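Local coordinates for protein MXIH (Shigella flexneri, PDB 2CA5) that forms the needle of the type III secretion system, the polymer through which virulence proteins are probably passed toward the host cell, at residues Val68-Ile71 against Lys72-Ala76. Numbering follows the deposited sequence.
Sequences VKVI and KDVDA. With IPA (isopropyl alcohol), chain D.
Asp-73, whose backbone N bonds to Lys-69 O one turn back, holds an isopropanol molecule, probably from the crystallisation liquor, on an otherwise regular turn of alpha-helix. The setting is the C-terminal part of the long helix 44-79, the second arm of the needle subunit's helical hairpin, where it runs on past helix 22-39. Four successive i to i+4 bonds hold the turns. Val-74 N reaches Val-70 O at 2.8 Å, and Lys-72 N and Asp-75 N bond in the same way to the carbonyl oxygens of Val-68 and Ile-71. With CG2 beside its backbone N, Val-74 sets that methyl 3.4 Å from Val-70 O, the oxygen its own N-H bonds to; the same CG2 lies 4.3 Å from CG1 of Val-70, a loose touch between methyls. CG of Lys-72, beside the backbone N (chi1 -69°), lies 3.4 Å from Val-68 O; the bend at chi2 then turns the rest of the aliphatic chain. The charged ends of Lys-72, Asp-73 and Asp-75 lead away from the first turn and can be solvated. Val-70, Ile-71 and Val-74 give the single subunit an exposed apolar surface, consistent with a subunit that polymerises; in this crystal it meets neighbouring molecules. Asp-73 has CG anti to the backbone N (chi1 -168°), which carries its carboxylate outward to the alcohol. The methyl CB of Ala-76, a small, helix-favouring residue one turn on from Lys-72, lies 3.6 Å from the alcohol's O2, while that hydroxyl donates a 2.6 Å hydrogen bond from O2 to Asp-73 OD1.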
loop_
_atom_site.group_PDB
_atom_site.type_symbol
_atom_site.label_atom_id
_atom_site.label_comp_id
_atom_site.label_asym_id
_atom_site.label_seq_id
_atom_site.Cartn_x
_atom_site.Cartn_y
_atom_site.Cartn_z
ATOM N N VAL A 68 -12.900 2.140 8.611
ATOM C CA VAL A 68 -14.152 2.880 8.682
ATOM C C VAL A 68 -15.298 1.966 8.277
ATOM O O VAL A 68 -16.352 1.973 8.903
ATOM C CB VAL A 68 -14.112 4.155 7.810
ATOM C CG1 VAL A 68 -15.520 4.737 7.645
ATOM C CG2 VAL A 68 -13.182 5.185 8.431
ATOM N N LYS A 69 -15.083 1.161 7.240
ATOM C CA LYS A 69 -16.118 0.234 6.792
ATOM C C LYS A 69 -16.470 -0.733 7.918
ATOM O O LYS A 69 -17.638 -1.049 8.140
ATOM C CB LYS A 69 -15.658 -0.538 5.560
ATOM C CG LYS A 69 -15.883 0.193 4.249
ATOM C CD LYS A 69 -15.220 -0.562 3.119
ATOM C CE LYS A 69 -15.178 0.264 1.847
ATOM N NZ LYS A 69 -14.646 -0.544 0.714
ATOM N N VAL A 70 -15.460 -1.201 8.640
ATOM C CA VAL A 70 -15.724 -2.098 9.764
ATOM C C VAL A 70 -16.589 -1.399 10.816
ATOM O O VAL A 70 -17.549 -1.970 11.328
ATOM C CB VAL A 70 -14.423 -2.634 10.381
ATOM C CG1 VAL A 70 -14.721 -3.370 11.691
ATOM C CG2 VAL A 70 -13.692 -3.541 9.380
ATOM N N ILE A 71 -16.236 -0.162 11.146
ATOM C CA ILE A 71 -16.985 0.604 12.137
ATOM C C ILE A 71 -18.458 0.772 11.730
ATOM O O ILE A 71 -19.360 0.652 12.561
ATOM C CB ILE A 71 -16.311 1.952 12.436
ATOM C CG1 ILE A 71 -14.928 1.725 13.047
ATOM C CG2 ILE A 71 -17.205 2.799 13.356
ATOM C CD1 ILE A 71 -14.951 1.082 14.421
ATOM N N LYS A 72 -18.698 1.021 10.446
ATOM C CA LYS A 72 -20.063 1.157 9.948
ATOM C C LYS A 72 -20.804 -0.157 10.142
ATOM O O LYS A 72 -21.975 -0.168 10.515
ATOM C CB LYS A 72 -20.073 1.548 8.471
ATOM C CG LYS A 72 -19.571 2.960 8.206
ATOM C CD LYS A 72 -20.038 3.931 9.278
ATOM C CE LYS A 72 -19.872 5.372 8.816
ATOM N NZ LYS A 72 -20.421 6.348 9.799
ATOM N N ASP A 73 -20.107 -1.267 9.913
ATOM C CA ASP A 73 -20.693 -2.585 10.103
ATOM C C ASP A 73 -20.991 -2.817 11.590
ATOM O O ASP A 73 -22.037 -3.361 11.943
ATOM C CB ASP A 73 -19.751 -3.672 9.565
ATOM C CG ASP A 73 -20.424 -5.029 9.465
ATOM O OD1 ASP A 73 -21.570 -5.098 8.974
ATOM O OD2 ASP A 73 -19.807 -6.032 9.882
ATOM N N VAL A 74 -20.076 -2.394 12.466
ATOM C CA VAL A 74 -20.287 -2.543 13.905
ATOM C C VAL A 74 -21.560 -1.784 14.316
ATOM O O VAL A 74 -22.364 -2.272 15.117
ATOM C CB VAL A 74 -19.076 -2.044 14.717
ATOM C CG1 VAL A 74 -19.448 -1.915 16.196
ATOM C CG2 VAL A 74 -17.872 -2.976 14.536
ATOM N N ASP A 75 -21.709 -0.569 13.797
ATOM C CA ASP A 75 -22.872 0.254 14.110
ATOM C C ASP A 75 -24.145 -0.425 13.601
ATOM O O ASP A 75 -25.151 -0.472 14.305
ATOM C CB ASP A 75 -22.734 1.656 13.511
ATOM C CG ASP A 75 -23.861 2.591 13.941
ATOM O OD1 ASP A 75 -23.988 2.858 15.154
ATOM O OD2 ASP A 75 -24.637 3.036 13.070
ATOM N N ALA A 76 -24.090 -0.976 12.392
ATOM C CA ALA A 76 -25.245 -1.670 11.832
ATOM C C ALA A 76 -25.669 -2.815 12.745
ATOM O O ALA A 76 -26.856 -3.013 12.989
ATOM C CB ALA A 76 -24.947 -2.184 10.431
HETATM C C1 IPA D . -21.850 -3.157 5.609
HETATM C C2 IPA D . -22.148 -2.660 7.025
HETATM C C3 IPA D . -22.657 -1.218 6.961
HETATM O O2 IPA D . -23.140 -3.496 7.623
#